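Side-chain contacts in insect group II chitinase (Ostrinia furnacalis, PDB 5Y2A), which hydrolyses the beta-1,4-linked chains of chitin as a family 18 glycoside hydrolase, probably during cuticle turnover in the insect: residues W14-N19 with L345-F350; H107-L112 with R153-R158; D274-R277 with L282-Y285. All blocks are in the same frame, centred on the assembly; numbering follows the deposited sequence.

Contact 1. Residues W14-N19 with L345-F350; sequences WYRPDN and LDLDDF
Asp-346 is the first residue of 345-350 to meet the opposing loop, and it does so with a salt bridge to the end of Arg-16. Arg-16 NH1 donates to Asp-346 OD2 over 2.7 Å, with an N-H...O angle of 151°. The donor comes in on the anti side of that oxygen, somewhat out of the carboxylate plane, and guanidinium and carboxylate are turned 53° against each other, so this is a single-oxygen grip and not a flat two-pronged pair. With chi1 at 51°, CG of Asp-346 sits between its own backbone N and carbonyl carbon; the other oxygen, OD1, is held by Thr-10 OG1 and Ser-344 OG. Two waters lie in the guanidinium plane at its edge and widen the contact. One accepts from Arg-16 NH1 at 2.9 Å and donates to Asp-346 O; the other accepts from Arg-16 NH2 at 2.8 Å and donates to OD2, which thereby holds two partners. Were Arg-16 replaced by alanine, the buried Asp-346 carboxylate would probably lose the charge it is paired with here, and each water one of its two anchors. Next along, Leu-347 brings its CD2 methyl to 3.7 Å from Arg-16 NH1, apolar cover beside the charged group. Further on, the Phe-350 ring reaches back with CZ 4.3 Å from Asn-19 O, a looser touch; that ring also meets Tyr-22 edge-to-face. In the family 18 TIM barrel the two loops follow neighbouring parallel strands, 4-10 and 339-343, at the barrel end where such enzymes carry their active sites. Leu-347 packs on Phe-247 and Tyr-248 of strand 241-254, while helix 361-371 borders 345-350 through Leu-363 and Pro-361.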
ATOM      1  N   TRP A  14      -6.618  11.799   9.665  1.00 15.11           N
ATOM      2  CA  TRP A  14      -6.962  11.590  11.066  1.00 19.65           C
ATOM      3  C   TRP A  14      -6.310  10.324  11.621  1.00 21.05           C
ATOM      4  O   TRP A  14      -6.000  10.257  12.817  1.00 16.89           O
ATOM      5  CB  TRP A  14      -8.485  11.529  11.196  1.00 21.65           C
ATOM      6  CG  TRP A  14      -8.995  11.532  12.602  1.00 27.13           C
ATOM      7  CD1 TRP A  14      -9.307  12.624  13.361  1.00 30.78           C
ATOM      8  CD2 TRP A  14      -9.283  10.385  13.409  1.00 21.92           C
ATOM      9  NE1 TRP A  14      -9.757  12.226  14.596  1.00 36.20           N
ATOM     10  CE2 TRP A  14      -9.753  10.856  14.651  1.00 31.01           C
ATOM     11  CE3 TRP A  14      -9.181   9.006  13.206  1.00 26.42           C
ATOM     12  CZ2 TRP A  14     -10.118   9.996  15.686  1.00 32.39           C
ATOM     13  CZ3 TRP A  14      -9.546   8.154  14.232  1.00 29.14           C
ATOM     14  CH2 TRP A  14     -10.009   8.652  15.456  1.00 31.23           C
ATOM     15  N   TYR A  15      -6.095   9.318  10.770  1.00 16.69           N
ATOM     16  CA  TYR A  15      -5.565   8.015  11.187  1.00 19.77           C
ATOM     17  C   TYR A  15      -4.037   8.035  11.178  1.00 17.64           C
ATOM     18  O   TYR A  15      -3.373   7.250  10.509  1.00 21.09           O
ATOM     19  CB  TYR A  15      -6.098   6.912  10.277  1.00 18.31           C
ATOM     20  CG  TYR A  15      -7.607   6.808  10.224  1.00 20.16           C
ATOM     21  CD1 TYR A  15      -8.318   6.275  11.285  1.00 25.37           C
ATOM     22  CD2 TYR A  15      -8.314   7.198   9.096  1.00 24.06           C
ATOM     23  CE1 TYR A  15      -9.687   6.163  11.248  1.00 26.67           C
ATOM     24  CE2 TYR A  15      -9.697   7.084   9.046  1.00 26.15           C
ATOM     25  CZ  TYR A  15     -10.375   6.566  10.134  1.00 21.52           C
ATOM     26  OH  TYR A  15     -11.741   6.438  10.120  1.00 24.73           O
ATOM     27  N   ARG A  16      -3.484   8.977  11.925  1.00 17.03           N
ATOM     28  CA  ARG A  16      -2.061   9.264  11.898  1.00 18.45           C
ATOM     29  C   ARG A  16      -1.570   9.493  13.314  1.00 18.33           C
ATOM     30  O   ARG A  16      -2.325  10.001  14.153  1.00 19.49           O
ATOM     31  CB  ARG A  16      -1.771  10.513  11.057  1.00 18.88           C
ATOM     32  CG  ARG A  16      -0.746  10.311   9.984  1.00 21.89           C
ATOM     33  CD  ARG A  16      -0.803  11.428   8.970  1.00 16.97           C
ATOM     34  NE  ARG A  16      -1.317  10.944   7.699  1.00 18.62           N
ATOM     35  CZ  ARG A  16      -1.450  11.695   6.615  1.00 18.13           C
ATOM     36  NH1 ARG A  16      -1.093  12.972   6.650  1.00 16.61           N
ATOM     37  NH2 ARG A  16      -1.935  11.170   5.499  1.00 20.67           N
ATOM     38  N   PRO A  17      -0.302   9.174  13.604  1.00 18.09           N
ATOM     39  CA  PRO A  17       0.202   9.387  14.964  1.00 19.76           C
ATOM     40  C   PRO A  17       0.052  10.858  15.320  1.00 25.99           C
ATOM     41  O   PRO A  17       0.098  11.731  14.450  1.00 26.19           O
ATOM     42  CB  PRO A  17       1.676   8.970  14.873  1.00 19.61           C
ATOM     43  CG  PRO A  17       1.728   8.015  13.712  1.00 17.53           C
ATOM     44  CD  PRO A  17       0.679   8.483  12.743  1.00 17.18           C
ATOM     45  N   ASP A  18      -0.146  11.118  16.615  1.00 23.76           N
ATOM     46  CA  ASP A  18      -0.612  12.430  17.071  1.00 30.23           C
ATOM     47  C   ASP A  18       0.111  13.604  16.425  1.00 22.48           C
ATOM     48  O   ASP A  18      -0.524  14.606  16.079  1.00 23.72           O
ATOM     49  CB  ASP A  18      -0.522  12.533  18.593  1.00 34.05           C
ATOM     50  CG  ASP A  18      -1.620  11.755  19.292  1.00 57.58           C
ATOM     51  OD1 ASP A  18      -2.654  11.475  18.642  1.00 51.89           O
ATOM     52  OD2 ASP A  18      -1.460  11.437  20.491  1.00 50.40           O
ATOM     53  N   ASN A  19       1.422  13.506  16.227  1.00 23.40           N
ATOM     54  CA  ASN A  19       2.120  14.672  15.695  1.00 23.82           C
ATOM     55  C   ASN A  19       1.727  14.967  14.246  1.00 23.69           C
ATOM     56  O   ASN A  19       1.812  16.118  13.802  1.00 26.10           O
ATOM     57  CB  ASN A  19       3.628  14.441  15.787  1.00 30.09           C
ATOM     58  CG  ASN A  19       4.113  14.283  17.218  1.00 39.65           C
ATOM     59  OD1 ASN A  19       3.523  14.823  18.154  1.00 42.99           O
ATOM     60  ND2 ASN A  19       5.204  13.545  17.391  1.00 38.66           N
ATOM     61  N   LEU A 345      -3.139  19.669   2.509  1.00 12.70           N
ATOM     62  CA  LEU A 345      -2.998  20.493   3.714  1.00 13.71           C
ATOM     63  C   LEU A 345      -2.187  19.806   4.806  1.00 14.78           C
ATOM     64  O   LEU A 345      -1.364  20.440   5.477  1.00 14.17           O
ATOM     65  CB  LEU A 345      -4.379  20.843   4.271  1.00 14.70           C
ATOM     66  CG  LEU A 345      -5.233  21.812   3.469  1.00 16.21           C
ATOM     67  CD1 LEU A 345      -6.571  22.038   4.150  1.00 16.35           C
ATOM     68  CD2 LEU A 345      -4.485  23.102   3.373  1.00 16.27           C
ATOM     69  N   ASP A 346      -2.434  18.518   5.020  1.00 11.86           N
ATOM     70  CA  ASP A 346      -1.880  17.784   6.150  1.00 12.56           C
ATOM     71  C   ASP A 346      -0.417  17.401   5.975  1.00 12.51           C
ATOM     72  O   ASP A 346       0.186  16.889   6.927  1.00 11.85           O
ATOM     73  CB  ASP A 346      -2.689  16.510   6.349  1.00 11.02           C
ATOM     74  CG  ASP A 346      -2.827  15.734   5.062  1.00 13.58           C
ATOM     75  OD1 ASP A 346      -3.655  16.122   4.211  1.00 13.77           O
ATOM     76  OD2 ASP A 346      -2.070  14.761   4.883  1.00 11.83           O
ATOM     77  N   LEU A 347       0.159  17.585   4.785  1.00 13.50           N
ATOM     78  CA  LEU A 347       1.547  17.206   4.555  1.00 12.77           C
ATOM     79  C   LEU A 347       2.503  18.382   4.655  1.00 12.42           C
ATOM     80  O   LEU A 347       3.710  18.167   4.816  1.00 11.83           O
ATOM     81  CB  LEU A 347       1.691  16.530   3.186  1.00 11.76           C
ATOM     82  CG  LEU A 347       0.753  15.322   3.027  1.00 12.90           C
ATOM     83  CD1 LEU A 347       0.702  14.860   1.568  1.00 13.88           C
ATOM     84  CD2 LEU A 347       1.159  14.168   3.963  1.00 11.62           C
ATOM     85  N   ASP A 348       1.982  19.605   4.555  1.00 11.74           N
ATOM     86  CA  ASP A 348       2.686  20.816   4.957  1.00 13.56           C
ATOM     87  C   ASP A 348       3.084  20.699   6.425  1.00 14.32           C
ATOM     88  O   ASP A 348       2.561  19.868   7.168  1.00 14.48           O
ATOM     89  CB  ASP A 348       1.760  22.025   4.753  1.00 10.99           C
ATOM     90  CG  ASP A 348       2.494  23.360   4.606  1.00 14.85           C
ATOM     91  OD1 ASP A 348       3.729  23.445   4.765  1.00 12.98           O
ATOM     92  OD2 ASP A 348       1.791  24.355   4.332  1.00 13.31           O
ATOM     93  N   ASP A 349       4.007  21.556   6.861  1.00 12.10           N
ATOM     94  CA  ASP A 349       4.323  21.636   8.289  1.00 16.85           C
ATOM     95  C   ASP A 349       3.240  22.471   8.975  1.00 16.49           C
ATOM     96  O   ASP A 349       3.466  23.591   9.437  1.00 14.76           O
ATOM     97  CB  ASP A 349       5.712  22.220   8.514  1.00 15.17           C
ATOM     98  CG  ASP A 349       6.149  22.142   9.969  1.00 17.41           C
ATOM     99  OD1 ASP A 349       5.639  21.265  10.696  1.00 18.59           O
ATOM    100  OD2 ASP A 349       7.011  22.945  10.389  1.00 14.34           O
ATOM    101  N   PHE A 350       2.031  21.894   9.029  1.00 14.11           N
ATOM    102  CA  PHE A 350       0.866  22.663   9.463  1.00 17.03           C
ATOM    103  C   PHE A 350       0.940  23.026  10.946  1.00 17.77           C
ATOM    104  O   PHE A 350       0.347  24.028  11.362  1.00 18.64           O
ATOM    105  CB  PHE A 350      -0.433  21.903   9.143  1.00 13.85           C
ATOM    106  CG  PHE A 350      -0.611  20.614   9.915  1.00 15.24           C
ATOM    107  CD1 PHE A 350      -0.033  19.435   9.476  1.00 14.17           C
ATOM    108  CD2 PHE A 350      -1.395  20.582  11.063  1.00 15.90           C
ATOM    109  CE1 PHE A 350      -0.206  18.243  10.192  1.00 15.33           C
ATOM    110  CE2 PHE A 350      -1.573  19.403  11.781  1.00 17.64           C
ATOM    111  CZ  PHE A 350      -0.978  18.232  11.343  1.00 16.82           C
TER
HETATM  112  O   HOH W   1       0.022  14.766   8.574  1.00 11.80           O
HETATM  113  O   HOH W   2      -2.787  12.656   3.309  1.00 18.77           O

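Contact 2. Residues H107-L112 with R153-R158; sequences HAVDFL and RKAFNR
Phe-156 is the bump here: its ring projects from helix 153-158 and its far end enters the shallow hollow between Val-109 and Leu-112, one turn apart on helix 107-112. Val-109 CG2 lies 3.8 Å from Phe-156 CE1 and 4.0 Å from Phe-156 CD1, along one flank of the ring. At the ring's end, Leu-112 CD1 comes to 3.6 Å from Phe-156 CZ. Both methyls approach obliquely. The Val-109 and Phe-156 side chains slide past each other in opposite senses, whereas Leu-112 crosses the phenyl at about a right angle. Val-109 CG2 also makes a looser contact with Ala-155, 4.5 Å from Ala-155 CB. With chi1 at -82°, Phe-156 CG is anti to its carbonyl carbon, which swings the ring across to the neighbouring helix. The short axes approach to 10.8 Å at a crossing angle of -39°, far enough apart that large side chains have to bridge the gap. These are adjacent outer helices of the TIM barrel, 98-115 and 141-159, with strand 119-123 following the first; its Leu-120 touches both Leu-112 and Phe-156, and Met-161 touches Val-109 and Phe-156. No hydrogen bond or charge pair joins the two segments, so their fit rests on aliphatic and aromatic shape alone, with the polar side chains of 107-112 and 153-158 taking no part.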
ATOM      1  N   HIS A 107     -28.453  11.944  -8.073  1.00 25.74           N
ATOM      2  CA  HIS A 107     -28.048  11.565  -6.723  1.00 25.49           C
ATOM      3  C   HIS A 107     -26.951  12.484  -6.190  1.00 24.93           C
ATOM      4  O   HIS A 107     -26.951  12.836  -5.004  1.00 23.66           O
ATOM      5  CB  HIS A 107     -27.582  10.107  -6.713  1.00 27.99           C
ATOM      6  CG  HIS A 107     -27.013   9.669  -5.401  1.00 30.50           C
ATOM      7  ND1 HIS A 107     -25.701   9.901  -5.043  1.00 31.13           N
ATOM      8  CD2 HIS A 107     -27.576   9.011  -4.361  1.00 30.03           C
ATOM      9  CE1 HIS A 107     -25.483   9.407  -3.838  1.00 31.03           C
ATOM     10  NE2 HIS A 107     -26.605   8.861  -3.401  1.00 33.64           N
ATOM     11  N   ALA A 108     -26.007  12.875  -7.048  1.00 27.87           N
ATOM     12  CA  ALA A 108     -24.900  13.714  -6.600  1.00 23.12           C
ATOM     13  C   ALA A 108     -25.398  15.038  -6.035  1.00 23.14           C
ATOM     14  O   ALA A 108     -24.935  15.481  -4.979  1.00 24.71           O
ATOM     15  CB  ALA A 108     -23.926  13.954  -7.753  1.00 22.16           C
ATOM     16  N   VAL A 109     -26.360  15.672  -6.708  1.00 28.04           N
ATOM     17  CA  VAL A 109     -26.880  16.954  -6.233  1.00 24.54           C
ATOM     18  C   VAL A 109     -27.438  16.813  -4.821  1.00 26.16           C
ATOM     19  O   VAL A 109     -27.164  17.636  -3.940  1.00 28.17           O
ATOM     20  CB  VAL A 109     -27.937  17.500  -7.210  1.00 28.05           C
ATOM     21  CG1 VAL A 109     -28.675  18.677  -6.589  1.00 36.17           C
ATOM     22  CG2 VAL A 109     -27.278  17.908  -8.519  1.00 28.42           C
ATOM     23  N   ASP A 110     -28.226  15.762  -4.587  1.00 26.90           N
ATOM     24  CA  ASP A 110     -28.807  15.551  -3.264  1.00 28.12           C
ATOM     25  C   ASP A 110     -27.739  15.214  -2.229  1.00 23.15           C
ATOM     26  O   ASP A 110     -27.795  15.697  -1.093  1.00 25.98           O
ATOM     27  CB  ASP A 110     -29.857  14.443  -3.333  1.00 31.49           C
ATOM     28  CG  ASP A 110     -31.055  14.835  -4.169  1.00 39.33           C
ATOM     29  OD1 ASP A 110     -31.388  16.039  -4.195  1.00 35.80           O
ATOM     30  OD2 ASP A 110     -31.652  13.942  -4.806  1.00 44.83           O
ATOM     31  N   PHE A 111     -26.764  14.382  -2.603  1.00 25.11           N
ATOM     32  CA  PHE A 111     -25.686  14.033  -1.678  1.00 26.08           C
ATOM     33  C   PHE A 111     -24.932  15.282  -1.233  1.00 23.61           C
ATOM     34  O   PHE A 111     -24.694  15.490  -0.038  1.00 21.60           O
ATOM     35  CB  PHE A 111     -24.739  13.031  -2.344  1.00 27.68           C
ATOM     36  CG  PHE A 111     -23.778  12.362  -1.392  1.00 25.66           C
ATOM     37  CD1 PHE A 111     -22.575  12.968  -1.057  1.00 22.93           C
ATOM     38  CD2 PHE A 111     -24.070  11.119  -0.851  1.00 27.84           C
ATOM     39  CE1 PHE A 111     -21.685  12.352  -0.186  1.00 21.79           C
ATOM     40  CE2 PHE A 111     -23.182  10.495   0.019  1.00 24.34           C
ATOM     41  CZ  PHE A 111     -21.986  11.114   0.351  1.00 24.40           C
ATOM     42  N   LEU A 112     -24.566  16.134  -2.189  1.00 25.42           N
ATOM     43  CA  LEU A 112     -23.799  17.333  -1.869  1.00 22.11           C
ATOM     44  C   LEU A 112     -24.595  18.275  -0.974  1.00 23.85           C
ATOM     45  O   LEU A 112     -24.082  18.773   0.036  1.00 21.72           O
ATOM     46  CB  LEU A 112     -23.387  18.026  -3.168  1.00 21.35           C
ATOM     47  CG  LEU A 112     -22.485  17.158  -4.044  1.00 20.07           C
ATOM     48  CD1 LEU A 112     -22.418  17.708  -5.461  1.00 22.78           C
ATOM     49  CD2 LEU A 112     -21.097  17.054  -3.431  1.00 23.09           C
ATOM     50  N   ARG A 153     -22.581  19.930 -15.319  1.00 23.56           N
ATOM     51  CA  ARG A 153     -22.575  21.386 -15.461  1.00 23.98           C
ATOM     52  C   ARG A 153     -23.992  21.949 -15.538  1.00 25.36           C
ATOM     53  O   ARG A 153     -24.324  22.919 -14.846  1.00 25.29           O
ATOM     54  CB  ARG A 153     -21.765  21.787 -16.698  1.00 22.27           C
ATOM     55  CG  ARG A 153     -21.867  23.264 -17.076  1.00 25.46           C
ATOM     56  CD  ARG A 153     -20.895  24.127 -16.291  1.00 28.95           C
ATOM     57  NE  ARG A 153     -21.391  24.483 -14.967  1.00 30.92           N
ATOM     58  CZ  ARG A 153     -20.614  24.724 -13.916  1.00 30.22           C
ATOM     59  NH1 ARG A 153     -19.295  24.631 -14.024  1.00 26.07           N
ATOM     60  NH2 ARG A 153     -21.158  25.052 -12.753  1.00 29.61           N
ATOM     61  N   LYS A 154     -24.846  21.358 -16.378  1.00 26.18           N
ATOM     62  CA  LYS A 154     -26.206  21.879 -16.505  1.00 29.17           C
ATOM     63  C   LYS A 154     -26.983  21.735 -15.202  1.00 27.10           C
ATOM     64  O   LYS A 154     -27.662  22.672 -14.769  1.00 28.72           O
ATOM     65  CB  LYS A 154     -26.950  21.231 -17.675  1.00 32.68           C
ATOM     66  CG  LYS A 154     -26.451  21.712 -19.036  1.00 44.09           C
ATOM     67  CD  LYS A 154     -27.463  21.433 -20.144  1.00 53.96           C
ATOM     68  CE  LYS A 154     -26.994  21.982 -21.499  1.00 56.30           C
ATOM     69  NZ  LYS A 154     -27.015  23.477 -21.595  1.00 36.89           N
ATOM     70  N   ALA A 155     -26.900  20.569 -14.560  1.00 25.70           N
ATOM     71  CA  ALA A 155     -27.646  20.387 -13.318  1.00 25.67           C
ATOM     72  C   ALA A 155     -27.104  21.281 -12.209  1.00 26.51           C
ATOM     73  O   ALA A 155     -27.877  21.837 -11.420  1.00 28.34           O
ATOM     74  CB  ALA A 155     -27.618  18.921 -12.887  1.00 26.75           C
ATOM     75  N   PHE A 156     -25.778  21.432 -12.127  1.00 25.17           N
ATOM     76  CA  PHE A 156     -25.204  22.255 -11.065  1.00 23.69           C
ATOM     77  C   PHE A 156     -25.567  23.728 -11.235  1.00 24.01           C
ATOM     78  O   PHE A 156     -25.738  24.438 -10.237  1.00 25.34           O
ATOM     79  CB  PHE A 156     -23.681  22.089 -11.018  1.00 24.14           C
ATOM     80  CG  PHE A 156     -23.213  20.857 -10.276  1.00 27.33           C
ATOM     81  CD1 PHE A 156     -24.059  19.776 -10.082  1.00 26.38           C
ATOM     82  CD2 PHE A 156     -21.923  20.788  -9.771  1.00 22.39           C
ATOM     83  CE1 PHE A 156     -23.626  18.649  -9.402  1.00 24.50           C
ATOM     84  CE2 PHE A 156     -21.481  19.661  -9.090  1.00 20.92           C
ATOM     85  CZ  PHE A 156     -22.335  18.594  -8.904  1.00 23.60           C
ATOM     86  N   ASN A 157     -25.683  24.203 -12.481  1.00 27.65           N
ATOM     87  CA  ASN A 157     -25.999  25.615 -12.710  1.00 28.59           C
ATOM     88  C   ASN A 157     -27.371  25.988 -12.162  1.00 29.79           C
ATOM     89  O   ASN A 157     -27.556  27.104 -11.668  1.00 30.06           O
ATOM     90  CB  ASN A 157     -25.946  25.925 -14.205  1.00 27.86           C
ATOM     91  CG  ASN A 157     -24.534  26.122 -14.710  1.00 31.57           C
ATOM     92  OD1 ASN A 157     -23.589  26.239 -13.926  1.00 26.79           O
ATOM     93  ND2 ASN A 157     -24.381  26.151 -16.029  1.00 30.19           N
ATOM     94  N   ARG A 158     -28.338  25.068 -12.222  1.00 31.35           N
ATOM     95  CA  ARG A 158     -29.640  25.295 -11.599  1.00 29.08           C
ATOM     96  C   ARG A 158     -29.528  25.442 -10.090  1.00 32.74           C
ATOM     97  O   ARG A 158     -30.415  26.043  -9.468  1.00 30.79           O
ATOM     98  CB  ARG A 158     -30.582  24.143 -11.915  1.00 31.20           C
ATOM     99  CG  ARG A 158     -30.666  23.794 -13.381  1.00 32.50           C
ATOM    100  CD  ARG A 158     -31.833  22.865 -13.646  1.00 46.27           C
ATOM    101  NE  ARG A 158     -31.444  21.854 -14.621  1.00 53.76           N
ATOM    102  CZ  ARG A 158     -31.786  21.869 -15.904  1.00 59.97           C
ATOM    103  NH1 ARG A 158     -32.551  22.842 -16.379  1.00 60.58           N
ATOM    104  NH2 ARG A 158     -31.360  20.905 -16.710  1.00 53.67           N
TER

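Contact 3. Residues D274-R277 with L282-Y285; sequences DETR and LSFY
Tyr-285 pushes its hydroxyl end against the base of the Glu-275 side chain, with Tyr-285 OH 3.3 Å from Glu-275 CB, which lies in the ring plane at the edge. The glutamate then runs along that same edge: it bends at chi2 (82°), and this brings Glu-275 OE1 to 3.6 Å from Tyr-285 CE1, where the positive rim of the ring would suit a carboxylate oxygen. Carboxylate and ring planes stand 49° apart. The other oxygen, Glu-275 OE2, has a weak hydrogen bond to Tyr-354 OH, and the Tyr-354 ring meets that of Tyr-285. Over one ring face of Tyr-285 sits Ser-283 OG, 3.0 Å above the plane and near its centre. That serine is the N-cap of helix 284-292: its hydroxyl caps a backbone N of the first turn, and Glu-286 OE1 takes the Ser-283 N-H in return, the arrangement of a capping box, while the same carboxylate ties the loop in by bonding Thr-276 OG1 through OE1 and Glu-275 N through OE2. The turn belongs to the alpha+beta insertion that many family 18 chitinases carry between the last two barrel strands, here 241-254 and 339-343. With its hydroxyl so engaged, Thr-276 turns its methyl to the serine, Thr-276 CG2 lying 3.9 Å from Ser-283 CB; chi1 of 54° makes that division, setting CG2 beside the backbone N and anti to the carbonyl carbon. Just beyond, Arg-277 folds back on the loop, and its NE donates to Glu-275 O at 2.9 Å from above the carbonyl plane. Its NH1 carries on to a salt bridge with Asp-53 of the second subunit.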
ATOM      1  N   ASP A 274       7.721   8.264  10.084  1.00 15.95           N
ATOM      2  CA  ASP A 274       7.031   7.895  11.320  1.00 16.48           C
ATOM      3  C   ASP A 274       5.548   8.227  11.252  1.00 14.75           C
ATOM      4  O   ASP A 274       4.710   7.511  11.816  1.00 14.78           O
ATOM      5  CB  ASP A 274       7.639   8.617  12.524  1.00 20.62           C
ATOM      6  CG  ASP A 274       9.063   8.196  12.816  1.00 30.07           C
ATOM      7  OD1 ASP A 274       9.544   7.204  12.227  1.00 23.23           O
ATOM      8  OD2 ASP A 274       9.694   8.861  13.665  1.00 31.95           O
ATOM      9  N   GLU A 275       5.205   9.324  10.592  1.00 12.88           N
ATOM     10  CA  GLU A 275       3.815   9.757  10.574  1.00 14.15           C
ATOM     11  C   GLU A 275       3.064   9.267   9.347  1.00 16.57           C
ATOM     12  O   GLU A 275       1.917   8.824   9.467  1.00 15.28           O
ATOM     13  CB  GLU A 275       3.743  11.286  10.644  1.00 16.39           C
ATOM     14  CG  GLU A 275       3.999  11.848  12.033  1.00 15.96           C
ATOM     15  CD  GLU A 275       5.475  11.959  12.368  1.00 22.06           C
ATOM     16  OE1 GLU A 275       6.289  12.245  11.464  1.00 19.96           O
ATOM     17  OE2 GLU A 275       5.820  11.751  13.548  1.00 26.89           O
ATOM     18  N   THR A 276       3.678   9.316   8.165  1.00 12.24           N
ATOM     19  CA  THR A 276       2.947   8.926   6.965  1.00 14.56           C
ATOM     20  C   THR A 276       2.990   7.427   6.687  1.00 13.42           C
ATOM     21  O   THR A 276       2.087   6.917   6.015  1.00 12.41           O
ATOM     22  CB  THR A 276       3.452   9.720   5.746  1.00 12.11           C
ATOM     23  OG1 THR A 276       4.874   9.588   5.604  1.00 13.39           O
ATOM     24  CG2 THR A 276       3.079  11.207   5.902  1.00 13.16           C
ATOM     25  N   ARG A 277       3.992   6.714   7.198  1.00 11.63           N
ATOM     26  CA  ARG A 277       4.004   5.246   7.214  1.00 13.92           C
ATOM     27  C   ARG A 277       3.750   4.648   5.832  1.00 17.70           C
ATOM     28  O   ARG A 277       2.968   3.712   5.667  1.00 17.51           O
ATOM     29  CB  ARG A 277       2.967   4.730   8.215  1.00 16.97           C
ATOM     30  CG  ARG A 277       3.131   5.290   9.612  1.00 16.73           C
ATOM     31  CD  ARG A 277       1.838   5.138  10.397  1.00 15.94           C
ATOM     32  NE  ARG A 277       0.911   6.124   9.848  1.00 18.20           N
ATOM     33  CZ  ARG A 277      -0.415   6.083   9.935  1.00 15.66           C
ATOM     34  NH1 ARG A 277      -1.030   5.097  10.576  1.00 13.89           N
ATOM     35  NH2 ARG A 277      -1.123   7.041   9.358  1.00 18.10           N
ATOM     36  N   LEU A 282       7.241  10.798   1.744  1.00 12.59           N
ATOM     37  CA  LEU A 282       7.545  11.529   2.973  1.00 12.50           C
ATOM     38  C   LEU A 282       6.853  12.881   2.914  1.00 13.03           C
ATOM     39  O   LEU A 282       6.932  13.570   1.892  1.00 14.05           O
ATOM     40  CB  LEU A 282       9.060  11.736   3.163  1.00 11.78           C
ATOM     41  CG  LEU A 282       9.955  10.515   3.419  1.00 11.79           C
ATOM     42  CD1 LEU A 282      11.434  10.909   3.361  1.00 13.10           C
ATOM     43  CD2 LEU A 282       9.628   9.869   4.766  1.00 13.35           C
ATOM     44  N   SER A 283       6.175  13.255   3.998  1.00 10.82           N
ATOM     45  CA  SER A 283       5.594  14.588   4.077  1.00 11.54           C
ATOM     46  C   SER A 283       6.699  15.633   4.126  1.00 12.98           C
ATOM     47  O   SER A 283       7.854  15.338   4.454  1.00 12.33           O
ATOM     48  CB  SER A 283       4.709  14.722   5.319  1.00 11.87           C
ATOM     49  OG  SER A 283       5.505  14.740   6.500  1.00 11.34           O
ATOM     50  N   PHE A 284       6.336  16.873   3.801  1.00 10.59           N
ATOM     51  CA  PHE A 284       7.313  17.950   3.898  1.00 12.07           C
ATOM     52  C   PHE A 284       7.871  18.056   5.312  1.00 12.42           C
ATOM     53  O   PHE A 284       9.075  18.265   5.490  1.00 12.96           O
ATOM     54  CB  PHE A 284       6.703  19.285   3.466  1.00 12.33           C
ATOM     55  CG  PHE A 284       7.697  20.428   3.481  1.00 14.76           C
ATOM     56  CD1 PHE A 284       8.835  20.385   2.682  1.00 14.02           C
ATOM     57  CD2 PHE A 284       7.508  21.521   4.313  1.00 16.65           C
ATOM     58  CE1 PHE A 284       9.756  21.422   2.700  1.00 15.24           C
ATOM     59  CE2 PHE A 284       8.429  22.566   4.334  1.00 15.66           C
ATOM     60  CZ  PHE A 284       9.554  22.513   3.527  1.00 14.26           C
ATOM     61  N   TYR A 285       7.020  17.892   6.334  1.00 12.56           N
ATOM     62  CA  TYR A 285       7.521  18.021   7.699  1.00 13.48           C
ATOM     63  C   TYR A 285       8.426  16.851   8.081  1.00 13.28           C
ATOM     64  O   TYR A 285       9.378  17.038   8.848  1.00 13.83           O
ATOM     65  CB  TYR A 285       6.366  18.187   8.698  1.00 13.92           C
ATOM     66  CG  TYR A 285       5.361  17.054   8.809  1.00 14.44           C
ATOM     67  CD1 TYR A 285       5.625  15.934   9.595  1.00 13.33           C
ATOM     68  CD2 TYR A 285       4.127  17.132   8.174  1.00 12.07           C
ATOM     69  CE1 TYR A 285       4.694  14.901   9.713  1.00 13.26           C
ATOM     70  CE2 TYR A 285       3.189  16.108   8.289  1.00 13.57           C
ATOM     71  CZ  TYR A 285       3.482  14.999   9.067  1.00 13.44           C
ATOM     72  OH  TYR A 285       2.554  13.981   9.187  1.00 13.59           O
TER

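Contacts 1 and 3 are neighbours, their centres about 8 Å apart, and they touch: Arg-277 NH2 reaches Tyr-15 O, Arg-16 CG packs on Glu-275 O, and Tyr-285 lies against Asp-348. Together they join the barrel loops to the insertion domain, and both border the second subunit. Contact 2 stands alone, its centre about 32 Å from that of contact 1 and 36 Å from that of contact 3, on the barrel's outer helix layer. All three are largely buried. The loop contacts differ in chemistry: an ion pair with waters in contact 1, and van der Waals touches across contact 3, with Glu-286 bonding from outside. The helix pair of contact 2 is purely apolar.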